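Long-range contacts in endo-xylogalacturonan hydrolase A (Aspergillus tubingensis, PDB 4C2L), which hydrolyses xylogalacturonan, the xylose-substituted galacturonan of the hairy regions of pectin, and requires that xylose substitution for activity: residues 170-175 against 190-194; 228-234 against 257-263; 291-297 against 330-336. One frame throughout, in Å; residues are numbered along the deposited sequence. Where two conformers were deposited one is given.

Contact 1. Residues 170-175 against 190-194; sequences FSNLKM and GFDIG
Phe-170 and Phe-191 meet in a buried, largely apolar contact across the inside of a right-handed parallel beta-helix, the fold of glycoside hydrolase family 28. Both segments belong to the first PbH1 repeat, and no hydrogen bond passes between them, as expected where separate walls of one coil face each other through its interior. The two rings form a T-shaped pair, with centroids 5.1 Å apart and planes at 72°. They enter the interior from separate walls, and Phe-191 presents its rim to the face of Phe-170: its CE2 stands over that face, offset from the ring centre and 3.6 Å from Phe-170 CG.

Met-175 adds a Met-aromatic contact. Its SD lies obliquely to the Phe-191 ring, 4.3 Å from the centroid and 3.4 Å from CZ. A bend at chi3 (55°) carries the methyl onward to the backbone of Gly-190, with CE 3.4 Å from O. Leu-173 CD1 closes on the edge of the same Phe-191 ring, 4.3 Å from CZ, and Ile-193 CD1 approaches the Phe-170 ring more distantly.

Neighbouring coils continue this filling: Ile-146 of strand 142-152 and Val-161 of strand 159-162 pack on Phe-170, while Ile-201 of strand 199-207 touches both phenylalanines.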
loop_
_atom_site.group_PDB
_atom_site.type_symbol
_atom_site.label_atom_id
_atom_site.label_comp_id
_atom_site.label_asym_id
_atom_site.label_seq_id
_atom_site.Cartn_x
_atom_site.Cartn_y
_atom_site.Cartn_z
ATOM N N PHE A 170 -5.616 10.384 2.781
ATOM C CA PHE A 170 -5.474 9.551 3.977
ATOM C C PHE A 170 -4.562 10.329 4.907
ATOM O O PHE A 170 -3.438 10.652 4.530
ATOM C CB PHE A 170 -4.792 8.218 3.649
ATOM C CG PHE A 170 -5.560 7.344 2.689
ATOM C CD1 PHE A 170 -5.359 7.458 1.315
ATOM C CD2 PHE A 170 -6.447 6.382 3.155
ATOM C CE1 PHE A 170 -6.039 6.632 0.416
ATOM C CE2 PHE A 170 -7.147 5.557 2.265
ATOM C CZ PHE A 170 -6.938 5.685 0.890
ATOM N N SER A 171 -5.036 10.636 6.112
ATOM C CA SER A 171 -4.225 11.437 7.045
ATOM C C SER A 171 -4.260 10.901 8.467
ATOM O O SER A 171 -5.312 10.486 8.938
ATOM C CB SER A 171 -4.748 12.889 7.043
ATOM O OG SER A 171 -4.005 13.662 7.947
ATOM N N ASN A 172 -3.121 10.943 9.165
ATOM C CA ASN A 172 -3.094 10.609 10.588
ATOM C C ASN A 172 -3.677 9.223 10.868
ATOM O O ASN A 172 -4.571 9.070 11.706
ATOM C CB ASN A 172 -3.863 11.673 11.389
ATOM C CG ASN A 172 -3.146 13.003 11.402
ATOM O OD1 ASN A 172 -1.925 13.044 11.542
ATOM N ND2 ASN A 172 -3.889 14.083 11.251
ATOM N N LEU A 173 -3.204 8.225 10.133
ATOM C CA LEU A 173 -3.676 6.861 10.311
ATOM C C LEU A 173 -2.623 6.013 11.009
ATOM O O LEU A 173 -1.413 6.162 10.760
ATOM C CB LEU A 173 -4.030 6.217 8.959
ATOM C CG LEU A 173 -5.110 6.853 8.089
ATOM C CD1 LEU A 173 -5.338 5.988 6.855
ATOM C CD2 LEU A 173 -6.420 7.004 8.869
ATOM N N LYS A 174 -3.088 5.137 11.896
ATOM C CA LYS A 174 -2.230 4.141 12.520
ATOM C C LYS A 174 -2.679 2.776 12.015
ATOM O O LYS A 174 -3.825 2.402 12.196
ATOM C CB LYS A 174 -2.333 4.210 14.041
ATOM C CG LYS A 174 -1.414 3.228 14.752
ATOM C CD LYS A 174 -0.977 3.761 16.109
ATOM C CE LYS A 174 -1.865 3.221 17.222
ATOM N NZ LYS A 174 -1.531 1.798 17.507
ATOM N N MET A 175 -1.777 2.056 11.357
ATOM C CA MET A 175 -2.158 0.809 10.703
ATOM C C MET A 175 -1.235 -0.288 11.168
ATOM O O MET A 175 -0.016 -0.162 11.094
ATOM C CB MET A 175 -2.079 0.980 9.185
ATOM C CG MET A 175 -3.044 2.049 8.696
ATOM S SD MET A 175 -2.516 2.798 7.149
ATOM C CE MET A 175 -2.346 1.322 6.156
ATOM N N GLY A 190 -0.157 -1.589 2.921
ATOM C CA GLY A 190 -0.799 -0.426 3.520
ATOM C C GLY A 190 -1.738 0.284 2.551
ATOM O O GLY A 190 -2.889 0.595 2.881
ATOM N N PHE A 191 -1.228 0.599 1.366
ATOM C CA PHE A 191 -1.998 1.359 0.379
ATOM C C PHE A 191 -1.635 0.822 -0.975
ATOM O O PHE A 191 -0.466 0.848 -1.352
ATOM C CB PHE A 191 -1.623 2.857 0.416
ATOM C CG PHE A 191 -1.799 3.480 1.757
ATOM C CD1 PHE A 191 -0.797 3.383 2.717
ATOM C CD2 PHE A 191 -2.983 4.133 2.077
ATOM C CE1 PHE A 191 -0.964 3.947 3.971
ATOM C CE2 PHE A 191 -3.151 4.704 3.337
ATOM C CZ PHE A 191 -2.141 4.601 4.281
ATOM N N ASP A 192 -2.637 0.337 -1.710
ATOM C CA ASP A 192 -2.436 -0.066 -3.090
ATOM C C ASP A 192 -3.134 1.004 -3.903
ATOM O O ASP A 192 -4.374 1.047 -3.927
ATOM C CB ASP A 192 -3.099 -1.418 -3.363
ATOM C CG ASP A 192 -2.239 -2.606 -2.947
ATOM O OD1 ASP A 192 -1.109 -2.433 -2.461
ATOM O OD2 ASP A 192 -2.723 -3.728 -3.131
ATOM N N ILE A 193 -2.357 1.885 -4.532
ATOM C CA ILE A 193 -2.938 3.028 -5.241
ATOM C C ILE A 193 -2.889 2.748 -6.729
ATOM O O ILE A 193 -1.815 2.735 -7.321
ATOM C CB ILE A 193 -2.203 4.352 -4.887
ATOM C CG1 ILE A 193 -2.153 4.547 -3.352
ATOM C CG2 ILE A 193 -2.863 5.541 -5.601
ATOM C CD1 ILE A 193 -3.512 4.616 -2.665
ATOM N N GLY A 194 -4.057 2.469 -7.309
ATOM C CA GLY A 194 -4.172 2.183 -8.729
ATOM C C GLY A 194 -4.763 3.367 -9.471
ATOM O O GLY A 194 -4.396 4.522 -9.213
#

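Contact 2. Residues 228-234 against 257-263; sequences SCTGSHG and TMINSTK. With NAG (2-acetamido-2-deoxy-beta-D-glucopyranose), chain D; SO4 (sulfate ion), chain H.
Cys-229 and Met-258 lie side by side on adjacent coils of the parallel beta-helix, where strands 228-230 and 257-259 run parallel 4.8 Å apart. Here the packing is tight. Cys-229 receives a backbone bond from Ile-259 N and gives one to Thr-257 O, and Gly-231 N continues the series to Ile-259 O. On the inward face, Met-258, bent at chi2 and chi3, lays SD 3.4 Å from Cys-229 SG, disulfide-bonded to Cys-212, and puts CE against Ser-232 OG. That hydroxyl pairs with Ser-261 OG at 2.9 Å and accepts from Gly-234 N, an ST turn.

The other face is looser: Thr-230 OG1 meets Ile-259 CD1 at 3.7 Å. In the turn after the strand, Asn-260, its OD1 hydrogen-bonded to Asn-293 ND2, carries an N-linked sugar whose O7 stays 3.8 Å from Thr-230 CG2.

His-233, an active-site residue by similarity, rests obliquely on Thr-262 OG1 and packs on Asp-210, the probable proton donor. Its ND1 donates at 3.2 Å to O4 of a sulfate, probably from the crystallisation liquor, that Lys-268 also binds. Lys-263 NZ bonds Ser-236 OG and, through a bend at chi4, His-233 O at 2.8 Å.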
loop_
_atom_site.group_PDB
_atom_site.type_symbol
_atom_site.label_atom_id
_atom_site.label_comp_id
_atom_site.label_asym_id
_atom_site.label_seq_id
_atom_site.Cartn_x
_atom_site.Cartn_y
_atom_site.Cartn_z
ATOM N N SER A 228 5.864 6.207 8.264
ATOM C CA SER A 228 6.730 5.242 8.902
ATOM C C SER A 228 6.211 3.845 8.595
ATOM O O SER A 228 5.015 3.583 8.731
ATOM C CB SER A 228 6.750 5.473 10.416
ATOM O OG SER A 228 7.462 4.428 11.038
ATOM N N CYS A 229 7.111 2.963 8.180
ATOM C CA CYS A 229 6.752 1.586 7.804
ATOM C C CYS A 229 7.700 0.608 8.481
ATOM O O CYS A 229 8.928 0.732 8.356
ATOM C CB CYS A 229 6.858 1.381 6.287
ATOM S SG CYS A 229 6.226 2.744 5.268
ATOM N N THR A 230 7.139 -0.383 9.166
ATOM C CA THR A 230 7.944 -1.387 9.861
ATOM C C THR A 230 7.573 -2.777 9.374
ATOM O O THR A 230 6.408 -3.152 9.420
ATOM C CB THR A 230 7.726 -1.310 11.391
ATOM O OG1 THR A 230 8.082 -0.008 11.860
ATOM C CG2 THR A 230 8.571 -2.329 12.104
ATOM N N GLY A 231 8.561 -3.521 8.893
ATOM C CA GLY A 231 8.344 -4.887 8.443
ATOM C C GLY A 231 7.783 -4.986 7.040
ATOM O O GLY A 231 7.401 -6.069 6.597
ATOM N N SER A 232 7.779 -3.861 6.327
ATOM C CA SER A 232 7.148 -3.788 5.013
ATOM C C SER A 232 8.051 -4.265 3.863
ATOM O O SER A 232 9.190 -4.669 4.078
ATOM C CB SER A 232 6.644 -2.354 4.773
ATOM O OG SER A 232 7.700 -1.504 4.357
ATOM N N HIS A 233 7.518 -4.243 2.647
ATOM C CA HIS A 233 8.309 -4.504 1.449
ATOM C C HIS A 233 8.634 -3.211 0.733
ATOM O O HIS A 233 9.043 -3.220 -0.427
ATOM C CB HIS A 233 7.559 -5.459 0.542
ATOM C CG HIS A 233 7.419 -6.854 1.101
ATOM N ND1 HIS A 233 6.847 -7.859 0.399
ATOM C CD2 HIS A 233 7.809 -7.398 2.328
ATOM C CE1 HIS A 233 6.867 -8.987 1.137
ATOM N NE2 HIS A 233 7.463 -8.706 2.316
ATOM N N GLY A 234 8.433 -2.091 1.424
ATOM C CA GLY A 234 8.864 -0.768 0.955
ATOM C C GLY A 234 7.825 0.105 0.267
ATOM O O GLY A 234 6.662 -0.279 0.147
ATOM N N THR A 257 10.264 6.834 6.860
ATOM C CA THR A 257 11.121 6.074 7.765
ATOM C C THR A 257 10.788 4.605 7.583
ATOM O O THR A 257 9.686 4.158 7.937
ATOM C CB THR A 257 10.898 6.508 9.217
ATOM O OG1 THR A 257 11.164 7.911 9.317
ATOM C CG2 THR A 257 11.834 5.719 10.186
ATOM N N MET A 258 11.744 3.869 7.015
ATOM C CA MET A 258 11.568 2.488 6.619
ATOM C C MET A 258 12.405 1.608 7.543
ATOM O O MET A 258 13.646 1.639 7.508
ATOM C CB MET A 258 11.996 2.302 5.153
ATOM C CG MET A 258 11.296 3.253 4.178
ATOM S SD MET A 258 9.491 3.217 4.269
ATOM C CE MET A 258 9.188 1.614 3.569
ATOM N N ILE A 259 11.715 0.845 8.380
ATOM C CA ILE A 259 12.339 0.067 9.439
ATOM C C ILE A 259 12.129 -1.419 9.159
ATOM O O ILE A 259 10.996 -1.848 8.917
ATOM C CB ILE A 259 11.686 0.415 10.804
ATOM C CG1 ILE A 259 11.807 1.918 11.092
ATOM C CG2 ILE A 259 12.296 -0.436 11.909
ATOM C CD1 ILE A 259 10.836 2.445 12.137
ATOM N N ASN A 260 13.207 -2.206 9.172
ATOM C CA ASN A 260 13.093 -3.655 9.011
ATOM C C ASN A 260 12.290 -4.056 7.784
ATOM O O ASN A 260 11.519 -5.015 7.828
ATOM C CB ASN A 260 12.412 -4.273 10.243
ATOM C CG ASN A 260 13.279 -4.223 11.474
ATOM O OD1 ASN A 260 14.442 -3.832 11.414
ATOM N ND2 ASN A 260 12.707 -4.612 12.611
ATOM N N SER A 261 12.457 -3.319 6.691
ATOM C CA SER A 261 11.718 -3.595 5.473
ATOM C C SER A 261 12.613 -4.372 4.487
ATOM O O SER A 261 13.846 -4.361 4.615
ATOM C CB SER A 261 11.171 -2.283 4.890
ATOM O OG SER A 261 10.207 -1.700 5.783
ATOM N N THR A 262 12.015 -5.073 3.534
ATOM C CA THR A 262 12.851 -5.826 2.585
ATOM C C THR A 262 13.587 -4.870 1.647
ATOM O O THR A 262 14.708 -5.139 1.232
ATOM C CB THR A 262 12.049 -6.854 1.762
ATOM O OG1 THR A 262 10.972 -6.189 1.101
ATOM C CG2 THR A 262 11.505 -7.988 2.655
ATOM N N LYS A 263 12.931 -3.774 1.293
ATOM C CA LYS A 263 13.569 -2.644 0.600
ATOM C C LYS A 263 12.902 -1.398 1.134
ATOM O O LYS A 263 11.729 -1.431 1.515
ATOM C CB LYS A 263 13.436 -2.743 -0.931
ATOM C CG LYS A 263 12.007 -2.602 -1.458
ATOM C CD LYS A 263 11.935 -2.723 -2.976
ATOM C CE LYS A 263 10.522 -2.476 -3.507
ATOM N NZ LYS A 263 9.598 -3.590 -3.173
HETATM C C1 NAG D . 13.493 -4.626 13.816
HETATM C C2 NAG D . 12.610 -4.670 15.054
HETATM C C3 NAG D . 13.424 -4.937 16.323
HETATM C C4 NAG D . 14.323 -6.153 16.144
HETATM C C5 NAG D . 15.177 -5.927 14.894
HETATM C C6 NAG D . 16.145 -7.077 14.640
HETATM C C7 NAG D . 10.698 -3.178 15.317
HETATM C C8 NAG D . 10.317 -1.740 15.497
HETATM N N2 NAG D . 12.002 -3.373 15.217
HETATM O O3 NAG D . 12.526 -5.118 17.397
HETATM O O4 NAG D . 15.148 -6.330 17.283
HETATM O O5 NAG D . 14.315 -5.775 13.765
HETATM O O6 NAG D . 15.401 -8.258 14.452
HETATM O O7 NAG D . 9.860 -4.085 15.273
HETATM S S SO4 H . 7.799 -8.660 -3.159
HETATM O O1 SO4 H . 8.278 -9.997 -2.744
HETATM O O2 SO4 H . 7.881 -8.548 -4.629
HETATM O O3 SO4 H . 8.683 -7.648 -2.542
HETATM O O4 SO4 H . 6.404 -8.423 -2.706
#

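Contact 3. Residues 291-297 against 330-336; sequences VDNSDYA and GTTSDKY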
loop_
_atom_site.group_PDB
_atom_site.type_symbol
_atom_site.label_atom_id
_atom_site.label_comp_id
_atom_site.label_asym_id
_atom_site.label_seq_id
_atom_site.Cartn_x
_atom_site.Cartn_y
_atom_site.Cartn_z
ATOM N N VAL A 291 16.625 4.841 6.314
ATOM C CA VAL A 291 16.706 3.400 6.229
ATOM C C VAL A 291 17.203 2.903 7.596
ATOM O O VAL A 291 18.276 3.304 8.074
ATOM C CB VAL A 291 17.660 2.965 5.086
ATOM C CG1 VAL A 291 17.713 1.449 4.954
ATOM C CG2 VAL A 291 17.228 3.616 3.767
ATOM N N ASP A 292 16.402 2.056 8.231
ATOM C CA ASP A 292 16.756 1.487 9.528
ATOM C C ASP A 292 16.647 -0.021 9.449
ATOM O O ASP A 292 15.565 -0.588 9.618
ATOM C CB ASP A 292 15.843 2.070 10.614
ATOM C CG ASP A 292 16.077 1.453 11.992
ATOM O OD1 ASP A 292 16.974 0.590 12.143
ATOM O OD2 ASP A 292 15.319 1.823 12.917
ATOM N N ASN A 293 17.772 -0.673 9.165
ATOM C CA ASN A 293 17.839 -2.125 9.133
ATOM C C ASN A 293 16.961 -2.747 8.029
ATOM O O ASN A 293 16.484 -3.866 8.163
ATOM C CB ASN A 293 17.480 -2.715 10.522
ATOM C CG ASN A 293 17.945 -4.142 10.680
ATOM O OD1 ASN A 293 19.069 -4.475 10.322
ATOM N ND2 ASN A 293 17.078 -5.002 11.216
ATOM N N SER A 294 16.762 -2.015 6.934
ATOM C CA SER A 294 16.085 -2.573 5.759
ATOM C C SER A 294 17.096 -3.299 4.872
ATOM O O SER A 294 18.274 -2.944 4.869
ATOM C CB SER A 294 15.366 -1.466 5.005
ATOM O OG SER A 294 14.294 -0.975 5.802
ATOM N N ASP A 295 16.670 -4.319 4.135
ATOM C CA ASP A 295 17.649 -5.152 3.417
ATOM C C ASP A 295 18.345 -4.429 2.258
ATOM O O ASP A 295 19.551 -4.582 2.060
ATOM C CB ASP A 295 17.041 -6.477 2.961
ATOM C CG ASP A 295 16.470 -7.289 4.119
ATOM O OD1 ASP A 295 17.037 -7.244 5.234
ATOM O OD2 ASP A 295 15.445 -7.965 3.900
ATOM N N TYR A 296 17.584 -3.658 1.493
ATOM C CA TYR A 296 18.138 -2.747 0.498
ATOM C C TYR A 296 17.559 -1.372 0.747
ATOM O O TYR A 296 16.401 -1.237 1.162
ATOM C CB TYR A 296 17.726 -3.160 -0.921
ATOM C CG TYR A 296 18.382 -4.383 -1.511
ATOM C CD1 TYR A 296 19.772 -4.544 -1.501
ATOM C CD2 TYR A 296 17.612 -5.346 -2.160
ATOM C CE1 TYR A 296 20.361 -5.661 -2.078
ATOM C CE2 TYR A 296 18.192 -6.459 -2.745
ATOM C CZ TYR A 296 19.567 -6.604 -2.703
ATOM O OH TYR A 296 20.135 -7.717 -3.283
ATOM N N ALA A 297 18.342 -0.341 0.451
ATOM C CA ALA A 297 17.852 1.014 0.477
ATOM C C ALA A 297 16.989 1.261 -0.760
ATOM O O ALA A 297 15.964 1.934 -0.689
ATOM C CB ALA A 297 19.014 1.993 0.507
ATOM N N GLY A 330 20.963 6.283 6.655
ATOM C CA GLY A 330 20.766 5.158 7.541
ATOM C C GLY A 330 21.625 3.965 7.208
ATOM O O GLY A 330 22.622 4.076 6.484
ATOM N N THR A 331 21.222 2.818 7.744
ATOM C CA THR A 331 22.011 1.605 7.716
ATOM C C THR A 331 21.108 0.466 7.298
ATOM O O THR A 331 20.008 0.308 7.841
ATOM C CB THR A 331 22.593 1.299 9.123
ATOM O OG1 THR A 331 23.181 2.491 9.660
ATOM C CG2 THR A 331 23.649 0.217 9.061
ATOM N N THR A 332 21.579 -0.331 6.343
ATOM C CA THR A 332 20.867 -1.529 5.930
ATOM C C THR A 332 21.093 -2.668 6.930
ATOM O O THR A 332 21.870 -2.534 7.875
ATOM C CB THR A 332 21.272 -1.991 4.516
ATOM O OG1 THR A 332 22.701 -2.111 4.433
ATOM C CG2 THR A 332 20.775 -1.000 3.447
ATOM N N SER A 333 20.407 -3.780 6.702
ATOM C CA SER A 333 20.566 -4.985 7.496
ATOM C C SER A 333 21.845 -5.738 7.118
ATOM O O SER A 333 22.530 -5.373 6.159
ATOM C CB SER A 333 19.370 -5.906 7.264
ATOM O OG SER A 333 19.473 -6.530 5.997
ATOM N N ASP A 334 22.129 -6.809 7.858
ATOM C CA ASP A 334 23.234 -7.725 7.559
ATOM C C ASP A 334 23.023 -8.515 6.280
ATOM O O ASP A 334 23.976 -9.039 5.717
ATOM C CB ASP A 334 23.393 -8.757 8.688
ATOM C CG ASP A 334 23.847 -8.146 9.985
ATOM O OD1 ASP A 334 24.596 -7.144 9.964
ATOM O OD2 ASP A 334 23.459 -8.687 11.045
ATOM N N LYS A 335 21.776 -8.614 5.825
ATOM C CA LYS A 335 21.420 -9.630 4.851
ATOM C C LYS A 335 22.255 -9.588 3.569
ATOM O O LYS A 335 22.753 -10.620 3.124
ATOM C CB LYS A 335 19.938 -9.554 4.493
ATOM C CG LYS A 335 19.528 -10.647 3.529
ATOM C CD LYS A 335 18.036 -10.639 3.277
ATOM C CE LYS A 335 17.656 -11.836 2.426
ATOM N NZ LYS A 335 16.188 -11.834 2.207
ATOM N N TYR A 336 22.371 -8.408 2.968
ATOM C CA TYR A 336 23.071 -8.281 1.682
ATOM C C TYR A 336 24.406 -7.549 1.782
ATOM O O TYR A 336 25.091 -7.359 0.771
ATOM C CB TYR A 336 22.179 -7.589 0.649
ATOM C CG TYR A 336 20.931 -8.362 0.306
ATOM C CD1 TYR A 336 21.008 -9.634 -0.266
ATOM C CD2 TYR A 336 19.668 -7.815 0.540
ATOM C CE1 TYR A 336 19.855 -10.343 -0.595
ATOM C CE2 TYR A 336 18.514 -8.515 0.213
ATOM C CZ TYR A 336 18.610 -9.771 -0.349
ATOM O OH TYR A 336 17.461 -10.459 -0.669
HETATM O O HOH W 1 20.696 -6.832 10.387
HETATM O O HOH W 2 21.249 -2.375 10.453
HETATM O O HOH W 3 21.242 -5.966 3.598
HETATM O O HOH W 4 14.921 -9.301 1.639
#
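Tyr-296 and Tyr-336 form an offset stack at the end of a contact that joins the fourth PbH1 repeat to the fifth on successive turns of the beta-helix. Both tyrosines carry CG anti to the carbonyl carbon (chi1 -73° for Tyr-296), which brings the rings face to face. Their planes are 7° from parallel and the centroids 4.2 Å apart, yet the two side chains cross at about a right angle. Tyr-296 OH lies over the centre of the Tyr-336 ring, while Tyr-336 CD2 sits toward the rim of the Tyr-296 ring, 3.5 Å from CE1. Lys-335 CG covers the opposite face of Tyr-336, and Asp-295 O meets its edge in plane. Tyr-296 OH is hydrogen-bonded to Asn-342 ND2, beyond the contact.

Ser-333 is the polar centre. A chi1 of 75° places OG between its backbone N and carbonyl carbon, from where it donates to the anti lone pair of Asp-295 OD1 at 2.7 Å and accepts from Lys-335 N in an ST turn. Asp-295 OD2 is left to Lys-335, whose extended chain crosses it; NZ stops 4.3 Å away, beyond salt-bridge range, and a water bonded to both atoms spans the gap. Asn-293 turns OD1 to two waters leading to Thr-332 O and Asp-334 N, while its ND2 binds Asn-260 OD1. Thr-332 brings its methyl CG2 3.5 Å from Ser-294 O, and its side chain also touches Val-340 and Val-360.

Thr-331 N to Val-291 O and Asn-293 N to Thr-331 O set the register; Ser-333 N donates further to Ser-294 O. The chemistry implies a junction secured by polar groups and waters together with one aromatic stack, the Asp-295 to Lys-335 attraction probably softened by the intervening water.

In the fold
The three contacts sample one beta-helix from its interior to the turns between strands. Contact 1 is core: every touching residue is buried, and it joins different walls of a coil through aromatic and sulfur packing. Contacts 2 and 3 are partly buried and instead join successive coils, so backbone hydrogen bonds appear in both. They also adjoin each other, their centres 10 Å apart, because strands 246-259 and 279-294 are neighbours; Met-258 O and Ser-261 O probably accept from Asp-292 N and Asp-295 N. Contact 2 still has an apolar inner face beside the putative catalytic region, whereas contact 3, about 24 Å from contact 1 between centres, adds a tyrosine stack to charged groups and water.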